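Local coordinates for sulfur oxidation protein soxB (Thermus thermophilus, PDB 2WDD) that probably hydrolyses the sulfur-sulfur bond of a cysteine S-thiosulfonate in the sulfur oxidation pathway, using a site that binds manganese ions, at residues A[93-98]-A[409-414]; A[257-262]-A[315-320]; A[370-373]-A[377-380]. All coordinates share one frame; numbering follows the deposited sequence.

In the fold
Contacts 1 and 3 are neighbours, and contact 2 stands apart. The centres of contacts 1 and 3 are about 14 Å apart. I410 O of contact 1 lies 2.9 Å from L371 N of contact 3, a probable hydrogen bond. Contact 2 has its centre about 36 Å from each of the others. It lies on the opposite side of the chain's centre from contact 3. Along the chain, contact 1 closes a loop that holds both other contacts. Contact 3 comes nearest the annotated metal site: the side chain of K373 is about 11 Å from a bound manganese ion and about 9 Å from that of H288. Contacts 1 and 2 lie away from the known sites.

Contact 1 of 3, residues A[93-98]-A[409-414]; sequences ELARTF and TILPGQ
L411 packs on A95 of helix 91-98. Both its methyls face the A95 methyl, with L411 CD2 4.0 Å from A95 CB and L411 CD1 4.1 Å from the same atom. L411 CG stands opposite the carbonyl carbon (chi1 -61°), which sends the branched end to the helix. L411 CD1 also lies obliquely against the R96 guanidinium, while Y45 and F91 complete the apolar setting of L411.

P412 supplies the polar anchor. R96 NH2 donates to P412 O over 2.9 Å, with an N-H...O angle of 159°. The carbonyl oxygen sits at the edge of the guanidinium, only 6° out of its plane. Water 1 strengthens the grip: it accepts from R96 NH1 and donates to P412 O, so this one oxygen accepts two hydrogen bonds, one from R96 NH2 and one from the water. The long R96 chain is bent on its way to P412. R96 NE has another partner, the terminal carboxylate of G562, and this salt bridge probably steadies the group.

G413 has a positive phi, which the turn needs at this place. Q414 closes it: Q414 N bonds to L411 O, and L411 N donates almost straight to Q414 OE1, 2.9 Å away. Thus a helix early in the chain is clipped to a loop of the 5'-nucleotidase C-terminal domain. The loop is a type II beta turn from L411 to Q414, joined to a G1 beta bulge in which G413 and Q414 face S367.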
ATOM      1  N   GLU A  93      13.491  -7.279 -16.908  1.00 11.38           N
ATOM      2  CA  GLU A  93      14.521  -6.648 -17.725  0.50 11.84           C
ATOM      3  C   GLU A  93      14.860  -5.255 -17.205  1.00 14.69           C
ATOM      4  O   GLU A  93      16.036  -4.907 -17.064  1.00 14.25           O
ATOM      5  CB  GLU A  93      14.089  -6.584 -19.193  0.50 13.66           C
ATOM      6  CG  GLU A  93      13.874  -7.948 -19.830  0.50 24.24           C
ATOM      7  CD  GLU A  93      13.718  -7.882 -21.338  0.50 47.80           C
ATOM      8  OE1 GLU A  93      14.579  -7.272 -22.005  0.50 45.98           O
ATOM      9  OE2 GLU A  93      12.743  -8.461 -21.860  0.50 42.75           O
ATOM     10  N   LEU A  94      13.837  -4.469 -16.885  1.00 10.67           N
ATOM     11  CA  LEU A  94      14.068  -3.119 -16.379  1.00 10.62           C
ATOM     12  C   LEU A  94      14.643  -3.097 -14.964  1.00 12.87           C
ATOM     13  O   LEU A  94      15.401  -2.195 -14.615  1.00 12.00           O
ATOM     14  CB  LEU A  94      12.804  -2.262 -16.487  1.00 10.31           C
ATOM     15  CG  LEU A  94      12.346  -2.093 -17.939  1.00 12.99           C
ATOM     16  CD1 LEU A  94      11.152  -1.147 -18.023  1.00 13.34           C
ATOM     17  CD2 LEU A  94      13.503  -1.599 -18.822  1.00 14.15           C
ATOM     18  N   ALA A  95      14.303  -4.099 -14.155  1.00 10.37           N
ATOM     19  CA  ALA A  95      14.848  -4.177 -12.806  1.00 10.86           C
ATOM     20  C   ALA A  95      16.361  -4.433 -12.906  1.00 14.07           C
ATOM     21  O   ALA A  95      17.152  -3.875 -12.129  1.00 13.75           O
ATOM     22  CB  ALA A  95      14.146  -5.294 -12.017  1.00 11.52           C
ATOM     23  N   ARG A  96      16.767  -5.252 -13.870  1.00 12.71           N
ATOM     24  CA  ARG A  96      18.197  -5.508 -14.065  1.00 13.39           C
ATOM     25  C   ARG A  96      18.876  -4.246 -14.596  1.00 17.14           C
ATOM     26  O   ARG A  96      20.036  -3.979 -14.297  1.00 18.40           O
ATOM     27  CB  ARG A  96      18.420  -6.654 -15.050  1.00 14.98           C
ATOM     28  CG  ARG A  96      17.675  -7.925 -14.697  1.00 22.93           C
ATOM     29  CD  ARG A  96      18.575  -8.928 -14.034  1.00 29.81           C
ATOM     30  NE  ARG A  96      17.897 -10.204 -13.838  1.00 24.03           N
ATOM     31  CZ  ARG A  96      17.832 -10.836 -12.674  1.00 29.85           C
ATOM     32  NH1 ARG A  96      18.405 -10.306 -11.600  1.00 19.04           N
ATOM     33  NH2 ARG A  96      17.190 -11.991 -12.589  1.00 17.39           N
ATOM     34  N   THR A  97      18.153  -3.484 -15.405  1.00 11.92           N
ATOM     35  CA  THR A  97      18.704  -2.293 -16.037  1.00 11.04           C
ATOM     36  C   THR A  97      18.946  -1.133 -15.083  1.00 14.66           C
ATOM     37  O   THR A  97      20.054  -0.577 -15.018  1.00 14.84           O
ATOM     38  CB  THR A  97      17.771  -1.852 -17.203  1.00 12.78           C
ATOM     39  OG1 THR A  97      17.723  -2.882 -18.197  1.00 14.53           O
ATOM     40  CG2 THR A  97      18.241  -0.535 -17.832  1.00 11.89           C
ATOM     41  N   PHE A  98      17.887  -0.750 -14.366  1.00 10.65           N
ATOM     42  CA  PHE A  98      17.893   0.434 -13.515  1.00  9.90           C
ATOM     43  C   PHE A  98      18.216   0.183 -12.052  1.00 12.06           C
ATOM     44  O   PHE A  98      18.489   1.119 -11.311  1.00 12.70           O
ATOM     45  CB  PHE A  98      16.556   1.171 -13.629  1.00 11.45           C
ATOM     46  CG  PHE A  98      16.249   1.662 -15.021  1.00 11.59           C
ATOM     47  CD1 PHE A  98      17.140   2.493 -15.697  1.00 14.12           C
ATOM     48  CD2 PHE A  98      15.107   1.233 -15.684  1.00 11.82           C
ATOM     49  CE1 PHE A  98      16.870   2.913 -16.994  1.00 15.04           C
ATOM     50  CE2 PHE A  98      14.819   1.665 -16.966  1.00 15.02           C
ATOM     51  CZ  PHE A  98      15.696   2.526 -17.620  1.00 13.38           C
ATOM     52  N   THR A 409       9.184  -7.615  -4.247  1.00  8.67           N
ATOM     53  CA  THR A 409       9.251  -8.476  -5.417  1.00  8.48           C
ATOM     54  C   THR A 409      10.618  -9.156  -5.461  1.00 11.18           C
ATOM     55  O   THR A 409      11.635  -8.484  -5.377  1.00 10.85           O
ATOM     56  CB  THR A 409       9.015  -7.647  -6.707  1.00 12.58           C
ATOM     57  OG1 THR A 409       7.766  -6.943  -6.621  1.00 10.33           O
ATOM     58  CG2 THR A 409       9.001  -8.544  -7.928  1.00 11.67           C
ATOM     59  N   ILE A 410      10.634 -10.479  -5.601  1.00  9.52           N
ATOM     60  CA  ILE A 410      11.890 -11.244  -5.669  1.00 10.37           C
ATOM     61  C   ILE A 410      12.195 -11.577  -7.122  1.00 11.18           C
ATOM     62  O   ILE A 410      11.366 -12.145  -7.826  1.00 10.92           O
ATOM     63  CB  ILE A 410      11.780 -12.546  -4.851  1.00 12.97           C
ATOM     64  CG1 ILE A 410      11.233 -12.251  -3.458  1.00 14.17           C
ATOM     65  CG2 ILE A 410      13.135 -13.249  -4.770  1.00 13.10           C
ATOM     66  CD1 ILE A 410      12.090 -11.303  -2.699  1.00 15.00           C
ATOM     67  N   LEU A 411      13.395 -11.233  -7.571  1.00 10.04           N
ATOM     68  CA  LEU A 411      13.770 -11.476  -8.961  1.00  9.87           C
ATOM     69  C   LEU A 411      14.229 -12.909  -9.162  1.00 12.97           C
ATOM     70  O   LEU A 411      14.655 -13.577  -8.217  1.00 13.39           O
ATOM     71  CB  LEU A 411      14.908 -10.541  -9.369  1.00  9.47           C
ATOM     72  CG  LEU A 411      14.648  -9.033  -9.300  1.00 12.80           C
ATOM     73  CD1 LEU A 411      15.885  -8.281  -9.840  1.00 13.05           C
ATOM     74  CD2 LEU A 411      13.408  -8.702 -10.121  1.00 13.83           C
ATOM     75  N   PRO A 412      14.221 -13.375 -10.415  1.00 10.87           N
ATOM     76  CA  PRO A 412      14.727 -14.727 -10.666  1.00 11.26           C
ATOM     77  C   PRO A 412      16.182 -14.817 -10.213  1.00 15.24           C
ATOM     78  O   PRO A 412      16.985 -13.917 -10.480  1.00 13.86           O
ATOM     79  CB  PRO A 412      14.651 -14.846 -12.191  1.00 12.85           C
ATOM     80  CG  PRO A 412      13.563 -13.891 -12.589  1.00 16.03           C
ATOM     81  CD  PRO A 412      13.685 -12.745 -11.638  1.00 11.92           C
ATOM     82  N   GLY A 413      16.512 -15.899  -9.515  1.00 14.40           N
ATOM     83  CA  GLY A 413      17.858 -16.123  -9.022  1.00 14.48           C
ATOM     84  C   GLY A 413      18.183 -15.415  -7.722  1.00 18.47           C
ATOM     85  O   GLY A 413      19.272 -15.589  -7.169  1.00 18.58           O
ATOM     86  N   GLN A 414      17.239 -14.620  -7.217  1.00 14.05           N
ATOM     87  CA  GLN A 414      17.449 -13.871  -5.986  1.00 12.95           C
ATOM     88  C   GLN A 414      17.136 -14.694  -4.738  1.00 15.34           C
ATOM     89  O   GLN A 414      16.204 -15.494  -4.731  1.00 14.21           O
ATOM     90  CB  GLN A 414      16.637 -12.563  -5.995  1.00 13.45           C
ATOM     91  CG  GLN A 414      16.849 -11.709  -4.755  1.00 14.13           C
ATOM     92  CD  GLN A 414      16.106 -10.376  -4.785  1.00 14.97           C
ATOM     93  OE1 GLN A 414      15.229 -10.146  -5.622  1.00 13.94           O
ATOM     94  NE2 GLN A 414      16.446  -9.499  -3.851  1.00 12.14           N
TER
HETATM   95  O   HOH W   1      18.643 -11.959  -9.283  1.00 20.06           O

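Contact 2 of 3, residues A[257-262]-A[315-320]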
ATOM      1  N   ALA A 257      -5.296  28.134  -0.337  1.00 16.22           N
ATOM      2  CA  ALA A 257      -5.397  26.833  -0.994  1.00 15.14           C
ATOM      3  C   ALA A 257      -5.459  25.735   0.048  1.00 16.25           C
ATOM      4  O   ALA A 257      -4.927  25.888   1.142  1.00 16.61           O
ATOM      5  CB  ALA A 257      -4.212  26.610  -1.920  1.00 15.44           C
ATOM      6  N   VAL A 258      -6.107  24.630  -0.302  1.00 13.29           N
ATOM      7  CA  VAL A 258      -6.270  23.523   0.631  1.00 11.97           C
ATOM      8  C   VAL A 258      -5.826  22.204   0.010  1.00 14.33           C
ATOM      9  O   VAL A 258      -6.290  21.828  -1.062  1.00 13.70           O
ATOM     10  CB  VAL A 258      -7.732  23.439   1.126  1.00 14.72           C
ATOM     11  CG1 VAL A 258      -7.951  22.182   1.991  1.00 13.77           C
ATOM     12  CG2 VAL A 258      -8.107  24.703   1.904  1.00 14.99           C
ATOM     13  N   VAL A 259      -4.918  21.521   0.693  1.00 10.71           N
ATOM     14  CA  VAL A 259      -4.408  20.227   0.249  0.50  9.46           C
ATOM     15  C   VAL A 259      -4.860  19.184   1.263  1.00 14.09           C
ATOM     16  O   VAL A 259      -4.641  19.367   2.459  1.00 12.97           O
ATOM     17  CB  VAL A 259      -2.863  20.238   0.185  0.50 11.85           C
ATOM     18  CG1 VAL A 259      -2.323  18.865  -0.262  0.50 11.81           C
ATOM     19  CG2 VAL A 259      -2.361  21.361  -0.719  0.50 10.96           C
ATOM     20  N   LEU A 260      -5.465  18.094   0.793  1.00 11.42           N
ATOM     21  CA  LEU A 260      -5.859  17.011   1.692  1.00 10.21           C
ATOM     22  C   LEU A 260      -4.808  15.903   1.588  1.00 11.98           C
ATOM     23  O   LEU A 260      -4.632  15.339   0.521  1.00 10.12           O
ATOM     24  CB  LEU A 260      -7.236  16.440   1.321  1.00  9.92           C
ATOM     25  CG  LEU A 260      -7.693  15.248   2.181  1.00 12.85           C
ATOM     26  CD1 LEU A 260      -7.992  15.717   3.611  1.00 13.07           C
ATOM     27  CD2 LEU A 260      -8.911  14.579   1.581  1.00 12.18           C
ATOM     28  N   LEU A 261      -4.089  15.636   2.681  1.00 10.19           N
ATOM     29  CA  LEU A 261      -3.096  14.556   2.761  1.00  9.72           C
ATOM     30  C   LEU A 261      -3.932  13.380   3.250  1.00 11.70           C
ATOM     31  O   LEU A 261      -4.344  13.340   4.410  1.00 10.72           O
ATOM     32  CB  LEU A 261      -2.030  14.897   3.812  1.00  9.33           C
ATOM     33  CG  LEU A 261      -0.902  13.895   4.066  1.00 11.77           C
ATOM     34  CD1 LEU A 261      -0.134  13.578   2.788  1.00 10.36           C
ATOM     35  CD2 LEU A 261       0.034  14.464   5.121  1.00 11.63           C
ATOM     36  N   SER A 262      -4.289  12.500   2.321  1.00  9.03           N
ATOM     37  CA  SER A 262      -5.270  11.455   2.575  1.00  8.57           C
ATOM     38  C   SER A 262      -4.785  10.020   2.628  1.00 10.74           C
ATOM     39  O   SER A 262      -3.907   9.606   1.859  1.00  9.93           O
ATOM     40  CB  SER A 262      -6.298  11.516   1.440  1.00 10.51           C
ATOM     41  OG  SER A 262      -7.391  10.650   1.673  1.00 11.62           O
ATOM     42  N   VAL A 315       5.363  17.983  -6.227  1.00 11.25           N
ATOM     43  CA  VAL A 315       4.217  18.748  -6.691  1.00 10.47           C
ATOM     44  C   VAL A 315       4.466  20.230  -6.454  1.00 14.39           C
ATOM     45  O   VAL A 315       4.459  20.689  -5.312  1.00 14.16           O
ATOM     46  CB  VAL A 315       2.915  18.308  -6.010  1.00 12.53           C
ATOM     47  CG1 VAL A 315       1.709  19.028  -6.620  1.00 12.42           C
ATOM     48  CG2 VAL A 315       2.742  16.787  -6.102  1.00 11.71           C
ATOM     49  N   ASP A 316       4.683  20.973  -7.538  1.00 11.85           N
ATOM     50  CA  ASP A 316       4.949  22.410  -7.447  1.00 12.18           C
ATOM     51  C   ASP A 316       3.663  23.154  -7.713  1.00 14.96           C
ATOM     52  O   ASP A 316       2.958  22.852  -8.665  1.00 14.22           O
ATOM     53  CB  ASP A 316       6.018  22.823  -8.453  1.00 13.39           C
ATOM     54  CG  ASP A 316       7.284  22.013  -8.311  1.00 19.75           C
ATOM     55  OD1 ASP A 316       7.878  22.062  -7.219  1.00 20.34           O
ATOM     56  OD2 ASP A 316       7.679  21.321  -9.276  1.00 23.91           O
ATOM     57  N   LEU A 317       3.318  24.073  -6.818  1.00 12.59           N
ATOM     58  CA  LEU A 317       2.065  24.795  -6.911  1.00 12.86           C
ATOM     59  C   LEU A 317       2.189  26.286  -7.184  1.00 15.67           C
ATOM     60  O   LEU A 317       2.895  27.004  -6.465  1.00 15.46           O
ATOM     61  CB  LEU A 317       1.269  24.645  -5.611  1.00 12.63           C
ATOM     62  CG  LEU A 317       1.088  23.225  -5.072  1.00 16.24           C
ATOM     63  CD1 LEU A 317       0.402  23.245  -3.705  1.00 16.78           C
ATOM     64  CD2 LEU A 317       0.306  22.393  -6.079  1.00 18.49           C
ATOM     65  N   LYS A 318       1.426  26.762  -8.165  1.00 13.75           N
ATOM     66  CA  LYS A 318       1.299  28.195  -8.388  1.00 13.98           C
ATOM     67  C   LYS A 318      -0.028  28.512  -7.710  1.00 16.25           C
ATOM     68  O   LYS A 318      -1.081  28.034  -8.133  1.00 15.52           O
ATOM     69  CB  LYS A 318       1.162  28.512  -9.875  1.00 16.44           C
ATOM     70  CG  LYS A 318       2.462  28.773 -10.563  1.00 23.80           C
ATOM     71  CD  LYS A 318       2.200  29.204 -11.991  1.00 27.67           C
ATOM     72  CE  LYS A 318       3.480  29.565 -12.705  1.00 31.03           C
ATOM     73  NZ  LYS A 318       3.193  29.893 -14.130  1.00 31.10           N
ATOM     74  N   LEU A 319       0.011  29.293  -6.641  1.00 14.56           N
ATOM     75  CA  LEU A 319      -1.202  29.588  -5.909  1.00 14.88           C
ATOM     76  C   LEU A 319      -1.814  30.912  -6.336  1.00 19.09           C
ATOM     77  O   LEU A 319      -1.141  31.751  -6.946  1.00 19.53           O
ATOM     78  CB  LEU A 319      -0.905  29.645  -4.402  1.00 16.04           C
ATOM     79  CG  LEU A 319      -0.169  28.432  -3.813  1.00 19.95           C
ATOM     80  CD1 LEU A 319       0.165  28.661  -2.341  1.00 20.07           C
ATOM     81  CD2 LEU A 319      -1.002  27.179  -3.987  1.00 21.44           C
ATOM     82  N   TRP A 320      -3.086  31.080  -5.996  1.00 15.18           N
ATOM     83  CA  TRP A 320      -3.789  32.346  -6.156  1.00 14.76           C
ATOM     84  C   TRP A 320      -4.673  32.553  -4.935  1.00 20.15           C
ATOM     85  O   TRP A 320      -4.807  31.654  -4.092  1.00 18.39           O
ATOM     86  CB  TRP A 320      -4.554  32.450  -7.480  1.00 12.70           C
ATOM     87  CG  TRP A 320      -5.828  31.660  -7.572  1.00 12.99           C
ATOM     88  CD1 TRP A 320      -5.946  30.309  -7.787  1.00 15.65           C
ATOM     89  CD2 TRP A 320      -7.167  32.176  -7.542  1.00 12.89           C
ATOM     90  NE1 TRP A 320      -7.275  29.959  -7.870  1.00 14.67           N
ATOM     91  CE2 TRP A 320      -8.044  31.086  -7.735  1.00 16.22           C
ATOM     92  CE3 TRP A 320      -7.712  33.461  -7.404  1.00 14.30           C
ATOM     93  CZ2 TRP A 320      -9.437  31.235  -7.766  1.00 15.75           C
ATOM     94  CZ3 TRP A 320      -9.099  33.603  -7.413  1.00 15.49           C
ATOM     95  CH2 TRP A 320      -9.942  32.503  -7.616  1.00 16.26           C
TER
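A257 and V259 meet L317 and L319 where two mixed beta sheets pack face to face. This layered core is consistent with the metallophosphatase-type fold to which the N-terminal part of SoxB is assigned. Strand 257-262 belongs to one sheet. Strand 311-320 belongs to the other. No hydrogen bond joins the two segments, and the contact is purely apolar. The nearest alpha carbons, those of A257 and L319, are 7.0 Å apart, a gap that side chains fill.

Two alternate residues on each strand take part. A257 and V259 point toward the other sheet from their strand, and L317 and L319 do so from theirs. V258 and L260, the intervening and following residues, pack instead on V215 of strand 210-217. The backbone of strand 257-262 is tied within its own sheet, with A257 bonded to A213 and V258 to L281.

Residues of adjacent strands extend the apolar layer. I324 of strand 323-333 touches both A257 and L319, and L327 packs on L317. V259 also rests on L212, L281 and L283. D316 is turned to other partners and forms salt bridges with R314 and R328.

The contact is remote from the manganese ions, yet strand 257-262 runs directly into H263, which binds one of them. The second pair is the looser one: V259 CG2 lies 4.5 Å from L317 CD1, and V259 has two deposited conformers, so its exact fit is less certain. The closer pair is at the start of strand 257-262 and near the end of strand 311-320. L319 CG is opposite the carbonyl carbon (chi1 -52°) and its chain is extended, which carries L319 CD2 to 3.9 Å from A257 CB.

Contact 3 of 3, residues A[370-373]-A[377-380]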
ATOM      1  N   LEU A 370      10.319 -15.031 -10.840  1.00 10.79           N
ATOM      2  CA  LEU A 370       9.771 -13.823 -10.233  1.00  9.87           C
ATOM      3  C   LEU A 370       8.675 -14.101  -9.222  1.00 12.41           C
ATOM      4  O   LEU A 370       7.672 -14.732  -9.555  1.00 11.82           O
ATOM      5  CB  LEU A 370       9.150 -12.965 -11.333  1.00  9.47           C
ATOM      6  CG  LEU A 370       8.690 -11.565 -10.909  1.00 11.95           C
ATOM      7  CD1 LEU A 370       9.890 -10.712 -10.540  1.00 12.67           C
ATOM      8  CD2 LEU A 370       7.874 -10.926 -12.047  1.00 13.38           C
ATOM      9  N   LEU A 371       8.841 -13.577  -8.012  1.00  9.55           N
ATOM     10  CA  LEU A 371       7.811 -13.682  -6.977  1.00  8.70           C
ATOM     11  C   LEU A 371       7.248 -12.267  -6.785  1.00 10.63           C
ATOM     12  O   LEU A 371       7.960 -11.354  -6.360  1.00  9.29           O
ATOM     13  CB  LEU A 371       8.403 -14.191  -5.654  1.00  8.82           C
ATOM     14  CG  LEU A 371       8.895 -15.639  -5.693  1.00 11.80           C
ATOM     15  CD1 LEU A 371       9.594 -16.006  -4.378  1.00 12.21           C
ATOM     16  CD2 LEU A 371       7.692 -16.582  -5.951  1.00 12.68           C
ATOM     17  N   TYR A 372       5.987 -12.081  -7.168  1.00  8.96           N
ATOM     18  CA  TYR A 372       5.337 -10.777  -7.026  1.00  7.93           C
ATOM     19  C   TYR A 372       4.085 -10.967  -6.178  1.00 10.59           C
ATOM     20  O   TYR A 372       3.552 -12.075  -6.077  1.00  9.67           O
ATOM     21  CB  TYR A 372       4.984 -10.161  -8.392  1.00  8.13           C
ATOM     22  CG  TYR A 372       4.038 -10.997  -9.232  1.00  8.33           C
ATOM     23  CD1 TYR A 372       2.665 -10.771  -9.198  1.00  9.66           C
ATOM     24  CD2 TYR A 372       4.513 -12.017 -10.054  1.00  9.06           C
ATOM     25  CE1 TYR A 372       1.796 -11.500  -9.999  1.00  9.11           C
ATOM     26  CE2 TYR A 372       3.655 -12.764 -10.833  1.00  9.62           C
ATOM     27  CZ  TYR A 372       2.290 -12.528 -10.782  1.00 10.73           C
ATOM     28  OH  TYR A 372       1.427 -13.260 -11.565  1.00 12.08           O
ATOM     29  N   LYS A 373       3.629  -9.876  -5.576  1.00  8.23           N
ATOM     30  CA  LYS A 373       2.496  -9.906  -4.666  1.00  8.39           C
ATOM     31  C   LYS A 373       1.223  -9.226  -5.151  1.00  9.79           C
ATOM     32  O   LYS A 373       0.122  -9.728  -4.932  1.00  9.99           O
ATOM     33  CB  LYS A 373       2.906  -9.234  -3.344  1.00 10.23           C
ATOM     34  CG  LYS A 373       1.735  -8.943  -2.400  1.00 11.58           C
ATOM     35  CD  LYS A 373       1.325 -10.216  -1.664  1.00 10.37           C
ATOM     36  CE  LYS A 373       0.060 -10.023  -0.820  1.00 11.77           C
ATOM     37  NZ  LYS A 373      -0.079 -11.148   0.160  1.00  9.91           N
ATOM     38  N   LEU A 377      -6.345 -10.677  -8.215  1.00  9.09           N
ATOM     39  CA  LEU A 377      -6.726 -12.045  -7.918  1.00  9.42           C
ATOM     40  C   LEU A 377      -5.688 -13.077  -7.546  1.00 11.69           C
ATOM     41  O   LEU A 377      -6.018 -14.059  -6.864  1.00 10.64           O
ATOM     42  CB  LEU A 377      -7.485 -12.612  -9.130  1.00  9.60           C
ATOM     43  CG  LEU A 377      -8.684 -11.784  -9.604  1.00 12.21           C
ATOM     44  CD1 LEU A 377      -9.204 -12.360 -10.919  1.00 12.79           C
ATOM     45  CD2 LEU A 377      -9.783 -11.792  -8.537  1.00 13.83           C
ATOM     46  N   TYR A 378      -4.490 -12.955  -8.108  1.00  8.56           N
ATOM     47  CA  TYR A 378      -3.522 -14.028  -7.988  1.00  8.43           C
ATOM     48  C   TYR A 378      -2.097 -13.501  -8.047  1.00 10.36           C
ATOM     49  O   TYR A 378      -1.803 -12.566  -8.777  1.00  9.03           O
ATOM     50  CB  TYR A 378      -3.736 -15.005  -9.162  1.00  9.09           C
ATOM     51  CG  TYR A 378      -2.605 -15.993  -9.349  1.00 10.43           C
ATOM     52  CD1 TYR A 378      -2.594 -17.197  -8.668  1.00 12.28           C
ATOM     53  CD2 TYR A 378      -1.544 -15.706 -10.201  1.00 11.70           C
ATOM     54  CE1 TYR A 378      -1.526 -18.078  -8.788  1.00 11.80           C
ATOM     55  CE2 TYR A 378      -0.461 -16.580 -10.325  1.00 12.33           C
ATOM     56  CZ  TYR A 378      -0.475 -17.771  -9.627  1.00 15.58           C
ATOM     57  OH  TYR A 378       0.583 -18.643  -9.746  1.00 14.97           O
ATOM     58  N   SER A 379      -1.204 -14.127  -7.294  1.00  8.14           N
ATOM     59  CA  SER A 379       0.203 -13.753  -7.359  1.00  7.99           C
ATOM     60  C   SER A 379       1.110 -14.968  -7.139  1.00 10.79           C
ATOM     61  O   SER A 379       0.720 -15.944  -6.504  1.00  9.90           O
ATOM     62  CB  SER A 379       0.539 -12.654  -6.350  1.00  8.78           C
ATOM     63  OG  SER A 379       0.777 -13.218  -5.063  1.00  9.06           O
ATOM     64  N   THR A 380       2.338 -14.907  -7.641  1.00  9.33           N
ATOM     65  CA  THR A 380       3.246 -16.040  -7.430  1.00  8.83           C
ATOM     66  C   THR A 380       3.727 -16.104  -5.988  1.00 10.86           C
ATOM     67  O   THR A 380       3.951 -17.205  -5.464  1.00  9.33           O
ATOM     68  CB  THR A 380       4.424 -16.018  -8.401  1.00 11.39           C
ATOM     69  OG1 THR A 380       5.024 -14.718  -8.358  1.00  9.84           O
ATOM     70  CG2 THR A 380       3.955 -16.348  -9.818  1.00 12.84           C
TER
HETATM   71  O   HOH W   2      -1.024 -12.272 -11.414  1.00 15.76           O
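Two torsions near +60° bring T380 and Y372 together. In T380, chi1 of 51° sets OG1 between the backbone N and the carbonyl carbon, facing the chain at L370-Y372. In Y372, chi1 of 60° swings the ring over beside the start of helix 380-392.

T380 OG1 then serves two bonds. It donates to L370 O at 2.9 Å and accepts from Y372 N at 3.0 Å, with an N-H...O angle of 161°. T380 N sits 3.9 Å above one face of the Y372 ring, shifted toward the rim. T380 CG2 touches the ring at CE2, 3.7 Å away. S379 comes obliquely to CD1 and CE1, from the same side of the ring as T380 N, and S379 CB also comes to 3.1 Å from Y372 O.

At the far end of the ring, water 2 lies in its plane. It is 2.6 Å from Y372 OH and donates to Y378 O at 2.8 Å. The two tyrosine side chains cross at about a right angle; Y378 OH bonds to Q383 and E545. With an alanine here in place of Y372, water 2 would probably lose its hydroxyl partner and a gap would open beside S379 and T380.

S379 is the N-cap of the helix, and its OG is bonded to D382, which also forms a salt bridge with K373 NZ. The chemistry is that of a buried hydroxyl with its proton committed: T380 OG1 is fixed in rotation and pins the first turn of the helix to the incoming loop.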